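Surface presentation of antigens protein spaK (Salmonella typhimurium, PDB 2FM8) acts as a type III secretion chaperone that stores effectors such as SipA, SopA, SopE and SopE2 in the bacterial cytoplasm and keeps them competent for secretion. Local coordinates at residues 32-37 with 42-47; 52-57 with 116-121; 77-82 with 123-128. All coordinates share one frame; numbering follows the deposited sequence.

Interaction 1 of 3, residues 32-37 with 42-47; sequences TIVLDL and SICISV
I33 and L35 stand on the same face of the sheet as I45 and I43, each pair meeting at CB (L35 CB to I43 CB 4.2 Å). Toward the turn, the isobutyl group of L37 slants across I43, its CD1 lying 3.9 Å from I43 CD1. The other face carries V34 and C44. There V34 sets CG1, anti to its N (chi1 -179°), on S42 CB at 3.7 Å and keeps CG2 for C44 SG at 4.2 Å, while T32 CG2 presses on C44 CB at 3.6 Å.

This is an antiparallel beta hairpin. I33–I45 and L35–I43 are hydrogen-bonded pairs, with V34–C44 a non-hydrogen-bonded pair between them; the bond from L35 N to I43 O is short and nearly straight (2.7 Å, 172°). Helix 112-132 packs on I43 and I45 through L126 and L119, and V10 of helix 6-17 touches I33.

Near the turn, D36 OD1 accepts from S42 OG at 2.7 Å through its anti lone pair, the one away from OD2. One water gives a proton to S42 OG and takes one from L37 N.

Outside the hairpin, strand 32-37 pairs antiparallel with a strand of another protein's chain, whose basic side chain forms a salt bridge with D36 OD2. With its carboxylate oxygens thus divided, D36 links the hairpin end to the bound chain and probably remains ionised.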
ATOM      1  N   THR A  32       7.303  19.922  20.352  1.00 38.85           N
ATOM      2  CA  THR A  32       6.509  18.749  20.593  1.00 37.21           C
ATOM      3  C   THR A  32       6.586  18.329  22.055  1.00 35.43           C
ATOM      4  O   THR A  32       7.667  18.271  22.630  1.00 34.63           O
ATOM      5  CB  THR A  32       6.993  17.668  19.681  1.00 36.65           C
ATOM      6  OG1 THR A  32       6.884  18.164  18.342  1.00 36.79           O
ATOM      7  CG2 THR A  32       6.184  16.413  19.836  1.00 36.48           C
ATOM      8  N   ILE A  33       5.413  18.093  22.642  1.00 33.38           N
ATOM      9  CA  ILE A  33       5.267  17.485  23.958  1.00 32.90           C
ATOM     10  C   ILE A  33       5.256  15.969  23.769  1.00 31.95           C
ATOM     11  O   ILE A  33       4.608  15.455  22.851  1.00 31.32           O
ATOM     12  CB  ILE A  33       3.968  17.939  24.626  1.00 32.44           C
ATOM     13  CG1 ILE A  33       4.019  19.436  24.877  1.00 33.77           C
ATOM     14  CG2 ILE A  33       3.733  17.214  25.945  1.00 33.27           C
ATOM     15  CD1 ILE A  33       2.726  20.013  25.307  1.00 33.96           C
ATOM     16  N   VAL A  34       5.997  15.269  24.618  1.00 30.45           N
ATOM     17  CA  VAL A  34       6.155  13.830  24.517  1.00 30.10           C
ATOM     18  C   VAL A  34       5.712  13.185  25.835  1.00 28.95           C
ATOM     19  O   VAL A  34       6.186  13.580  26.904  1.00 28.25           O
ATOM     20  CB  VAL A  34       7.606  13.429  24.185  1.00 29.78           C
ATOM     21  CG1 VAL A  34       7.719  11.907  24.055  1.00 31.34           C
ATOM     22  CG2 VAL A  34       8.049  14.078  22.892  1.00 30.91           C
ATOM     23  N   LEU A  35       4.795  12.227  25.738  1.00 27.99           N
ATOM     24  CA  LEU A  35       4.404  11.347  26.857  1.00 29.11           C
ATOM     25  C   LEU A  35       5.067   9.983  26.711  1.00 28.52           C
ATOM     26  O   LEU A  35       4.711   9.213  25.800  1.00 28.71           O
ATOM     27  CB  LEU A  35       2.883  11.130  26.871  1.00 29.96           C
ATOM     28  CG  LEU A  35       1.948  12.321  26.641  1.00 30.15           C
ATOM     29  CD1 LEU A  35       0.534  11.876  26.847  1.00 31.78           C
ATOM     30  CD2 LEU A  35       2.273  13.451  27.550  1.00 34.49           C
ATOM     31  N   ASP A  36       6.062   9.704  27.547  1.00 28.34           N
ATOM     32  CA  ASP A  36       6.686   8.383  27.580  1.00 29.10           C
ATOM     33  C   ASP A  36       5.791   7.458  28.404  1.00 29.04           C
ATOM     34  O   ASP A  36       5.197   7.889  29.383  1.00 28.17           O
ATOM     35  CB  ASP A  36       8.089   8.415  28.197  1.00 29.09           C
ATOM     36  CG  ASP A  36       9.083   9.243  27.386  1.00 30.39           C
ATOM     37  OD1 ASP A  36       9.219   9.002  26.158  1.00 28.30           O
ATOM     38  OD2 ASP A  36       9.718  10.144  27.990  1.00 29.92           O
ATOM     39  N   LEU A  37       5.748   6.195  27.996  1.00 29.95           N
ATOM     40  CA  LEU A  37       4.840   5.199  28.523  1.00 30.82           C
ATOM     41  C   LEU A  37       5.532   3.889  28.846  1.00 31.96           C
ATOM     42  O   LEU A  37       6.533   3.525  28.232  1.00 32.60           O
ATOM     43  CB  LEU A  37       3.751   4.912  27.481  1.00 30.44           C
ATOM     44  CG  LEU A  37       2.875   6.080  27.042  1.00 28.84           C
ATOM     45  CD1 LEU A  37       1.933   5.610  25.951  1.00 29.37           C
ATOM     46  CD2 LEU A  37       2.087   6.650  28.220  1.00 26.75           C
ATOM     47  N   SER A  42       6.012   6.147  22.748  1.00 29.98           N
ATOM     48  CA  SER A  42       5.679   7.470  23.220  1.00 30.30           C
ATOM     49  C   SER A  42       4.630   8.206  22.346  1.00 30.03           C
ATOM     50  O   SER A  42       4.591   8.076  21.128  1.00 28.89           O
ATOM     51  CB  SER A  42       6.952   8.302  23.387  1.00 29.74           C
ATOM     52  OG  SER A  42       7.858   7.623  24.255  1.00 29.27           O
ATOM     53  N   ILE A  43       3.760   8.959  23.024  1.00 30.39           N
ATOM     54  CA  ILE A  43       2.774   9.809  22.380  1.00 30.79           C
ATOM     55  C   ILE A  43       3.318  11.249  22.259  1.00 31.43           C
ATOM     56  O   ILE A  43       3.780  11.848  23.254  1.00 31.27           O
ATOM     57  CB  ILE A  43       1.473   9.775  23.163  1.00 30.34           C
ATOM     58  CG1 ILE A  43       0.946   8.337  23.203  1.00 30.13           C
ATOM     59  CG2 ILE A  43       0.452  10.797  22.592  1.00 29.45           C
ATOM     60  CD1 ILE A  43      -0.316   8.129  24.055  1.00 30.08           C
ATOM     61  N   CYS A  44       3.285  11.778  21.036  1.00 31.65           N
ATOM     62  CA  CYS A  44       3.696  13.138  20.742  1.00 32.31           C
ATOM     63  C   CYS A  44       2.473  13.994  20.489  1.00 32.31           C
ATOM     64  O   CYS A  44       1.507  13.565  19.857  1.00 30.56           O
ATOM     65  CB  CYS A  44       4.622  13.204  19.536  1.00 32.64           C
ATOM     66  SG  CYS A  44       6.109  12.187  19.674  1.00 36.98           S
ATOM     67  N   ILE A  45       2.532  15.215  21.010  1.00 32.83           N
ATOM     68  CA  ILE A  45       1.500  16.204  20.802  1.00 34.14           C
ATOM     69  C   ILE A  45       2.131  17.454  20.219  1.00 34.96           C
ATOM     70  O   ILE A  45       3.100  17.986  20.772  1.00 34.88           O
ATOM     71  CB  ILE A  45       0.773  16.565  22.087  1.00 34.12           C
ATOM     72  CG1 ILE A  45       0.269  15.286  22.774  1.00 35.07           C
ATOM     73  CG2 ILE A  45      -0.381  17.540  21.753  1.00 33.46           C
ATOM     74  CD1 ILE A  45       0.232  15.342  24.215  1.00 37.08           C
ATOM     75  N   SER A  46       1.590  17.923  19.106  1.00 36.35           N
ATOM     76  CA  SER A  46       2.102  19.148  18.518  1.00 37.98           C
ATOM     77  C   SER A  46       1.085  19.995  17.790  1.00 38.30           C
ATOM     78  O   SER A  46       0.109  19.484  17.259  1.00 36.78           O
ATOM     79  CB  SER A  46       3.221  18.840  17.546  1.00 38.70           C
ATOM     80  OG  SER A  46       4.027  19.999  17.511  1.00 43.45           O
ATOM     81  N   VAL A  47       1.357  21.306  17.787  1.00 39.21           N
ATOM     82  CA  VAL A  47       0.606  22.294  17.016  1.00 39.62           C
ATOM     83  C   VAL A  47       1.373  22.638  15.744  1.00 41.34           C
ATOM     84  O   VAL A  47       2.543  23.036  15.770  1.00 41.23           O
ATOM     85  CB  VAL A  47       0.340  23.566  17.823  1.00 39.70           C
ATOM     86  CG1 VAL A  47      -0.502  24.566  17.013  1.00 39.20           C
ATOM     87  CG2 VAL A  47      -0.351  23.206  19.128  1.00 39.31           C
TER
HETATM   88  O   HOH W   1       7.154   5.271  25.470  1.00 26.45           O

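Interaction 2 of 3, residues 52-57 with 116-121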
ATOM      1  N   VAL A  52      -3.856  20.834  15.755  1.00 36.77           N
ATOM      2  CA  VAL A  52      -3.299  20.011  16.813  1.00 36.08           C
ATOM      3  C   VAL A  52      -3.224  18.538  16.387  1.00 34.45           C
ATOM      4  O   VAL A  52      -4.229  17.930  16.035  1.00 33.89           O
ATOM      5  CB  VAL A  52      -4.082  20.154  18.104  1.00 36.16           C
ATOM      6  CG1 VAL A  52      -3.506  19.237  19.170  1.00 37.11           C
ATOM      7  CG2 VAL A  52      -4.011  21.611  18.577  1.00 38.15           C
ATOM      8  N   TRP A  53      -2.015  17.991  16.420  1.00 32.61           N
ATOM      9  CA  TRP A  53      -1.776  16.604  16.103  1.00 32.54           C
ATOM     10  C   TRP A  53      -1.331  15.775  17.318  1.00 31.77           C
ATOM     11  O   TRP A  53      -0.479  16.195  18.108  1.00 29.94           O
ATOM     12  CB  TRP A  53      -0.671  16.507  15.055  1.00 32.33           C
ATOM     13  CG  TRP A  53      -1.025  16.979  13.685  1.00 32.23           C
ATOM     14  CD1 TRP A  53      -0.877  18.230  13.207  1.00 31.85           C
ATOM     15  CD2 TRP A  53      -1.532  16.188  12.597  1.00 32.24           C
ATOM     16  NE1 TRP A  53      -1.264  18.292  11.913  1.00 30.93           N
ATOM     17  CE2 TRP A  53      -1.669  17.048  11.501  1.00 32.26           C
ATOM     18  CE3 TRP A  53      -1.872  14.840  12.447  1.00 31.55           C
ATOM     19  CZ2 TRP A  53      -2.148  16.611  10.257  1.00 32.80           C
ATOM     20  CZ3 TRP A  53      -2.358  14.400  11.209  1.00 31.61           C
ATOM     21  CH2 TRP A  53      -2.485  15.277  10.135  1.00 32.45           C
ATOM     22  N   ILE A  54      -1.891  14.574  17.432  1.00 31.38           N
ATOM     23  CA  ILE A  54      -1.394  13.565  18.376  1.00 31.12           C
ATOM     24  C   ILE A  54      -0.868  12.432  17.514  1.00 31.17           C
ATOM     25  O   ILE A  54      -1.558  12.002  16.574  1.00 31.42           O
ATOM     26  CB  ILE A  54      -2.523  13.045  19.297  1.00 30.28           C
ATOM     27  CG1 ILE A  54      -3.139  14.178  20.114  1.00 30.12           C
ATOM     28  CG2 ILE A  54      -2.026  11.941  20.261  1.00 30.70           C
ATOM     29  CD1 ILE A  54      -4.502  13.769  20.729  1.00 31.76           C
ATOM     30  N   TRP A  55       0.339  11.956  17.785  1.00 30.71           N
ATOM     31  CA  TRP A  55       0.858  10.851  16.990  1.00 31.15           C
ATOM     32  C   TRP A  55       1.852   9.996  17.753  1.00 30.51           C
ATOM     33  O   TRP A  55       2.287  10.353  18.837  1.00 29.33           O
ATOM     34  CB  TRP A  55       1.458  11.352  15.685  1.00 32.11           C
ATOM     35  CG  TRP A  55       2.863  11.853  15.752  1.00 33.13           C
ATOM     36  CD1 TRP A  55       4.025  11.140  15.469  1.00 34.35           C
ATOM     37  CD2 TRP A  55       3.277  13.163  16.083  1.00 33.07           C
ATOM     38  NE1 TRP A  55       5.118  11.947  15.607  1.00 35.37           N
ATOM     39  CE2 TRP A  55       4.695  13.193  15.995  1.00 34.04           C
ATOM     40  CE3 TRP A  55       2.598  14.318  16.439  1.00 33.43           C
ATOM     41  CZ2 TRP A  55       5.429  14.328  16.249  1.00 34.55           C
ATOM     42  CZ3 TRP A  55       3.323  15.442  16.699  1.00 34.94           C
ATOM     43  CH2 TRP A  55       4.727  15.453  16.600  1.00 35.76           C
ATOM     44  N   ALA A  56       2.154   8.851  17.174  1.00 30.25           N
ATOM     45  CA  ALA A  56       3.128   7.911  17.713  1.00 31.41           C
ATOM     46  C   ALA A  56       3.739   7.116  16.574  1.00 31.93           C
ATOM     47  O   ALA A  56       3.027   6.671  15.678  1.00 32.41           O
ATOM     48  CB  ALA A  56       2.469   6.968  18.705  1.00 29.85           C
ATOM     49  N   GLN A  57       5.050   6.939  16.613  1.00 33.22           N
ATOM     50  CA  GLN A  57       5.715   5.910  15.806  1.00 34.68           C
ATOM     51  C   GLN A  57       5.459   4.533  16.372  1.00 35.08           C
ATOM     52  O   GLN A  57       5.432   4.356  17.585  1.00 36.08           O
ATOM     53  CB  GLN A  57       7.213   6.176  15.744  1.00 34.97           C
ATOM     54  CG  GLN A  57       7.540   7.417  14.963  1.00 37.00           C
ATOM     55  CD  GLN A  57       9.013   7.737  15.008  1.00 38.78           C
ATOM     56  OE1 GLN A  57       9.820   6.907  15.445  1.00 44.95           O
ATOM     57  NE2 GLN A  57       9.385   8.932  14.536  1.00 41.53           N
ATOM     58  N   SER A 116      -8.689  15.334  27.284  1.00 29.96           N
ATOM     59  CA  SER A 116      -8.445  14.068  27.968  1.00 29.93           C
ATOM     60  C   SER A 116      -9.129  12.917  27.259  1.00 29.47           C
ATOM     61  O   SER A 116      -8.559  11.862  27.143  1.00 29.13           O
ATOM     62  CB  SER A 116      -8.904  14.134  29.430  1.00 29.89           C
ATOM     63  OG  SER A 116      -8.453  13.015  30.185  1.00 30.86           O
ATOM     64  N   THR A 117     -10.344  13.135  26.770  1.00 29.90           N
ATOM     65  CA  THR A 117     -11.047  12.121  25.983  1.00 30.18           C
ATOM     66  C   THR A 117     -10.249  11.745  24.735  1.00 30.49           C
ATOM     67  O   THR A 117     -10.115  10.557  24.404  1.00 30.11           O
ATOM     68  CB  THR A 117     -12.457  12.607  25.596  1.00 30.15           C
ATOM     69  OG1 THR A 117     -13.255  12.716  26.795  1.00 31.25           O
ATOM     70  CG2 THR A 117     -13.135  11.667  24.594  1.00 30.84           C
ATOM     71  N   ALA A 118      -9.720  12.760  24.051  1.00 30.07           N
ATOM     72  CA  ALA A 118      -8.889  12.528  22.886  1.00 29.72           C
ATOM     73  C   ALA A 118      -7.594  11.790  23.242  1.00 29.63           C
ATOM     74  O   ALA A 118      -7.205  10.879  22.528  1.00 27.39           O
ATOM     75  CB  ALA A 118      -8.553  13.860  22.187  1.00 29.73           C
ATOM     76  N   LEU A 119      -6.906  12.208  24.307  1.00 29.07           N
ATOM     77  CA  LEU A 119      -5.638  11.567  24.661  1.00 29.67           C
ATOM     78  C   LEU A 119      -5.791  10.116  25.119  1.00 28.96           C
ATOM     79  O   LEU A 119      -4.970   9.264  24.781  1.00 28.15           O
ATOM     80  CB  LEU A 119      -4.891  12.329  25.772  1.00 30.44           C
ATOM     81  CG  LEU A 119      -4.159  13.623  25.435  1.00 32.34           C
ATOM     82  CD1 LEU A 119      -3.555  14.250  26.743  1.00 33.54           C
ATOM     83  CD2 LEU A 119      -3.094  13.399  24.427  1.00 34.46           C
ATOM     84  N   ASN A 120      -6.816   9.849  25.926  1.00 28.92           N
ATOM     85  CA  ASN A 120      -7.060   8.497  26.417  1.00 28.71           C
ATOM     86  C   ASN A 120      -7.557   7.597  25.292  1.00 29.13           C
ATOM     87  O   ASN A 120      -7.212   6.413  25.231  1.00 29.01           O
ATOM     88  CB  ASN A 120      -8.061   8.541  27.563  1.00 28.79           C
ATOM     89  CG  ASN A 120      -7.431   9.037  28.859  1.00 29.23           C
ATOM     90  OD1 ASN A 120      -6.627   8.330  29.478  1.00 28.82           O
ATOM     91  ND2 ASN A 120      -7.772  10.245  29.258  1.00 27.45           N
ATOM     92  N   GLY A 121      -8.359   8.172  24.396  1.00 28.71           N
ATOM     93  CA  GLY A 121      -8.813   7.461  23.220  1.00 29.20           C
ATOM     94  C   GLY A 121      -7.640   7.091  22.316  1.00 28.82           C
ATOM     95  O   GLY A 121      -7.545   5.965  21.830  1.00 29.99           O
TER
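I54 reaches out from strand 51-57 and sets its terminal CD1 over two side chains of helix 112-132: CD2 of L119 at 4.0 Å and CB of A118 at 4.3 Å. CG1 lies beside the backbone N and the chain is extended beyond it (chi2 164°), which carries the methyl across the 7.8 Å between the CA atoms of I54 and L119. The two side chains meet at about a right angle, so L119 touches with one branch tip instead of lying alongside the isoleucine. Its CB bond does not point at the strand, but with CG beside the backbone N (chi1 -76°) CD2 comes nearer. A118 offers its single methyl on the adjoining part of the helix surface.

Here the C-terminal helix lies on the five-stranded antiparallel sheet, in the alpha-beta-beta-beta-alpha-beta-beta-alpha order of class I type III secretion chaperones. F115 and F122 of the same helix, I43 of the neighbouring strand and V104 also touch I54. W53 and W55 point to the opposite face of the strand, where they pack on apolar side chains of another protein's chain.

S116 and N120 do not touch the strand. S116 O accepts from N120 N and, from the opposite face of the carbonyl plane, from N120 ND2 at 2.8 Å; N120 OD1 accepts a hydrogen bond from a polar side chain of the other protein's chain.

Interaction 3 of 3, residues 77-82 with 123-128; sequences IMEGCH and YNYLEV
Y125 projects from helix 112-132 toward residues 79-81 and is the one residue of 123-128 that touches 77-82. Its CB starts toward the other segment, and with CG beside the backbone N (chi1 -68°) the ring continues outward from the helix. CB and CG form the stem; the touching begins at the far half of the ring.

On one flank CE1 meets E79 OE2 at 3.9 Å. That oxygen sits at the ring edge, near its plane, while the carboxylate is turned 73° from the ring. On the other flank CE2 meets C81 SG at 4.1 Å. This is an oblique sulfur-aromatic contact: the sulfur is 5.0 Å from the ring centroid and 47° off the ring normal. Further out, CZ passes 3.7 Å from G80 O, and OH comes to 3.0 Å from the same carbonyl oxygen.

The tyrosine thus bridges the C-terminal helix to the chain as it leaves helix 62-78. G80 is the first residue to depart from helical geometry, with a positive phi, at backbone angles where a CB would run into the carbonyl oxygen of E79. C81 then pairs through its backbone with G87, and L89 also touches Y125.

The chemistry is mixed: a carboxylate oxygen at the weakly positive C-H edge, a polarisable sulfur set obliquely to the ring, and a hydroxyl close to a backbone carbonyl. E79 is exposed and touches a crystal neighbour, so the lattice may influence where its carboxylate sits; C81, buried, is probably the steadier partner.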
ATOM      1  N   ILE A  77      -8.641   1.078  11.194  1.00 27.52           N
ATOM      2  CA  ILE A  77      -8.807   2.449  10.713  1.00 28.36           C
ATOM      3  C   ILE A  77     -10.291   2.748  10.368  1.00 28.67           C
ATOM      4  O   ILE A  77     -10.879   3.767  10.815  1.00 28.06           O
ATOM      5  CB  ILE A  77      -7.873   2.709   9.467  1.00 29.03           C
ATOM      6  CG1 ILE A  77      -6.386   2.830   9.893  1.00 30.35           C
ATOM      7  CG2 ILE A  77      -8.242   3.959   8.718  1.00 29.77           C
ATOM      8  CD1 ILE A  77      -6.075   4.043  10.763  1.00 33.35           C
ATOM      9  N   MET A  78     -10.904   1.837   9.627  1.00 28.06           N
ATOM     10  CA  MET A  78     -12.274   2.058   9.149  1.00 29.77           C
ATOM     11  C   MET A  78     -13.333   2.060  10.241  1.00 29.78           C
ATOM     12  O   MET A  78     -14.436   2.582  10.021  1.00 28.39           O
ATOM     13  CB  MET A  78     -12.637   1.081   8.058  1.00 28.33           C
ATOM     14  CG  MET A  78     -11.810   1.335   6.841  1.00 30.74           C
ATOM     15  SD  MET A  78     -12.160   0.201   5.507  1.00 32.04           S
ATOM     16  CE  MET A  78     -13.827   0.707   5.080  1.00 34.49           C
ATOM     17  N   GLU A  79     -12.993   1.515  11.418  1.00 30.96           N
ATOM     18  CA  GLU A  79     -13.915   1.555  12.534  1.00 32.60           C
ATOM     19  C   GLU A  79     -14.110   2.990  13.081  1.00 32.62           C
ATOM     20  O   GLU A  79     -15.127   3.288  13.728  1.00 32.96           O
ATOM     21  CB  GLU A  79     -13.547   0.515  13.605  1.00 32.48           C
ATOM     22  CG  GLU A  79     -12.536   0.922  14.613  1.00 36.96           C
ATOM     23  CD  GLU A  79     -12.397  -0.105  15.778  1.00 37.31           C
ATOM     24  OE1 GLU A  79     -12.544  -1.338  15.501  1.00 38.66           O
ATOM     25  OE2 GLU A  79     -12.156   0.361  16.934  1.00 38.80           O
ATOM     26  N   GLY A  80     -13.170   3.882  12.782  1.00 32.68           N
ATOM     27  CA  GLY A  80     -13.372   5.302  13.021  1.00 33.28           C
ATOM     28  C   GLY A  80     -12.842   5.786  14.358  1.00 33.56           C
ATOM     29  O   GLY A  80     -12.437   5.004  15.227  1.00 34.14           O
ATOM     30  N   CYS A  81     -12.828   7.101  14.494  1.00 33.70           N
ATOM     31  CA  CYS A  81     -12.233   7.761  15.639  1.00 34.27           C
ATOM     32  C   CYS A  81     -12.997   9.063  15.854  1.00 34.50           C
ATOM     33  O   CYS A  81     -12.896   9.996  15.041  1.00 34.90           O
ATOM     34  CB  CYS A  81     -10.767   8.028  15.387  1.00 33.90           C
ATOM     35  SG  CYS A  81      -9.998   8.929  16.688  1.00 35.62           S
ATOM     36  N   HIS A  82     -13.749   9.110  16.942  1.00 34.08           N
ATOM     37  CA  HIS A  82     -14.686  10.199  17.204  1.00 34.42           C
ATOM     38  C   HIS A  82     -14.017  11.560  17.468  1.00 33.28           C
ATOM     39  O   HIS A  82     -14.689  12.568  17.366  1.00 32.79           O
ATOM     40  CB  HIS A  82     -15.597   9.870  18.411  1.00 35.83           C
ATOM     41  CG  HIS A  82     -16.429   8.632  18.243  1.00 39.18           C
ATOM     42  ND1 HIS A  82     -17.381   8.493  17.253  1.00 43.33           N
ATOM     43  CD2 HIS A  82     -16.467   7.481  18.963  1.00 44.15           C
ATOM     44  CE1 HIS A  82     -17.959   7.305  17.359  1.00 44.42           C
ATOM     45  NE2 HIS A  82     -17.417   6.667  18.385  1.00 44.00           N
ATOM     46  N   TYR A 123      -4.533   6.755  23.327  1.00 27.60           N
ATOM     47  CA  TYR A 123      -3.872   5.662  24.058  1.00 27.73           C
ATOM     48  C   TYR A 123      -4.467   4.281  23.733  1.00 27.61           C
ATOM     49  O   TYR A 123      -3.731   3.315  23.480  1.00 27.92           O
ATOM     50  CB  TYR A 123      -3.931   5.939  25.574  1.00 27.07           C
ATOM     51  CG  TYR A 123      -3.207   4.928  26.415  1.00 26.87           C
ATOM     52  CD1 TYR A 123      -1.856   5.079  26.717  1.00 26.46           C
ATOM     53  CD2 TYR A 123      -3.861   3.800  26.893  1.00 29.32           C
ATOM     54  CE1 TYR A 123      -1.180   4.134  27.475  1.00 26.66           C
ATOM     55  CE2 TYR A 123      -3.177   2.835  27.668  1.00 28.30           C
ATOM     56  CZ  TYR A 123      -1.839   3.016  27.955  1.00 26.94           C
ATOM     57  OH  TYR A 123      -1.162   2.084  28.725  1.00 27.60           O
ATOM     58  N   ASN A 124      -5.796   4.171  23.812  1.00 27.72           N
ATOM     59  CA  ASN A 124      -6.475   2.941  23.502  1.00 28.12           C
ATOM     60  C   ASN A 124      -6.104   2.435  22.084  1.00 28.01           C
ATOM     61  O   ASN A 124      -5.753   1.262  21.880  1.00 26.11           O
ATOM     62  CB  ASN A 124      -7.995   3.158  23.522  1.00 28.88           C
ATOM     63  CG  ASN A 124      -8.594   3.142  24.894  1.00 30.11           C
ATOM     64  OD1 ASN A 124      -7.987   2.738  25.874  1.00 29.98           O
ATOM     65  ND2 ASN A 124      -9.839   3.589  24.963  1.00 34.69           N
ATOM     66  N   TYR A 125      -6.174   3.324  21.105  1.00 28.59           N
ATOM     67  CA  TYR A 125      -5.822   2.921  19.734  1.00 29.38           C
ATOM     68  C   TYR A 125      -4.360   2.617  19.580  1.00 28.82           C
ATOM     69  O   TYR A 125      -3.991   1.729  18.825  1.00 29.89           O
ATOM     70  CB  TYR A 125      -6.216   3.968  18.708  1.00 32.17           C
ATOM     71  CG  TYR A 125      -7.690   4.135  18.545  1.00 34.03           C
ATOM     72  CD1 TYR A 125      -8.474   3.181  17.893  1.00 38.10           C
ATOM     73  CD2 TYR A 125      -8.298   5.285  19.004  1.00 38.23           C
ATOM     74  CE1 TYR A 125      -9.869   3.414  17.721  1.00 37.60           C
ATOM     75  CE2 TYR A 125      -9.642   5.503  18.860  1.00 38.46           C
ATOM     76  CZ  TYR A 125     -10.415   4.585  18.246  1.00 38.39           C
ATOM     77  OH  TYR A 125     -11.758   4.925  18.158  1.00 42.99           O
ATOM     78  N   LEU A 126      -3.510   3.352  20.264  1.00 28.32           N
ATOM     79  CA  LEU A 126      -2.093   3.023  20.249  1.00 28.24           C
ATOM     80  C   LEU A 126      -1.834   1.579  20.707  1.00 27.36           C
ATOM     81  O   LEU A 126      -1.051   0.886  20.100  1.00 26.90           O
ATOM     82  CB  LEU A 126      -1.273   4.017  21.083  1.00 27.77           C
ATOM     83  CG  LEU A 126       0.223   3.667  21.183  1.00 28.95           C
ATOM     84  CD1 LEU A 126       0.908   3.741  19.811  1.00 30.37           C
ATOM     85  CD2 LEU A 126       0.937   4.581  22.128  1.00 29.08           C
ATOM     86  N   GLU A 127      -2.480   1.144  21.791  1.00 27.40           N
ATOM     87  CA  GLU A 127      -2.376  -0.237  22.236  1.00 27.79           C
ATOM     88  C   GLU A 127      -2.773  -1.208  21.148  1.00 26.96           C
ATOM     89  O   GLU A 127      -2.066  -2.162  20.863  1.00 26.13           O
ATOM     90  CB  GLU A 127      -3.261  -0.512  23.467  1.00 28.12           C
ATOM     91  CG  GLU A 127      -2.503  -0.542  24.708  1.00 32.13           C
ATOM     92  CD  GLU A 127      -3.343  -0.816  25.964  1.00 29.56           C
ATOM     93  OE1 GLU A 127      -2.932  -1.714  26.722  1.00 30.13           O
ATOM     94  OE2 GLU A 127      -4.370  -0.143  26.179  1.00 29.70           O
ATOM     95  N   VAL A 128      -3.923  -0.951  20.556  1.00 26.59           N
ATOM     96  CA  VAL A 128      -4.471  -1.839  19.547  1.00 27.92           C
ATOM     97  C   VAL A 128      -3.630  -1.883  18.276  1.00 27.48           C
ATOM     98  O   VAL A 128      -3.313  -2.963  17.760  1.00 27.00           O
ATOM     99  CB  VAL A 128      -5.970  -1.450  19.325  1.00 28.26           C
ATOM    100  CG1 VAL A 128      -6.471  -1.869  18.047  1.00 31.83           C
ATOM    101  CG2 VAL A 128      -6.811  -2.039  20.484  1.00 28.77           C
TER

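The three contacts run through one alpha/beta fold. Interaction 1 closes the hairpin of strands 32-37 and 43-48 before the other two open; interactions 2 and 3 then interleave along the chain, both ending on helix 112-132. Centres of interactions 1 and 2 lie about 8 Å apart, as strands 43-48 and 51-57 are sheet neighbours. The centre of interaction 3 is about 10 Å from that of interaction 2 and about 17 Å from that of interaction 1, which lies on the opposite side of the chain's centre, yet L126 reaches I43 and A56. The helix spans from the sheet to the exit of helix 62-78, while outermost strand 32-37 pairs with another protein's chain, consistent with effector binding.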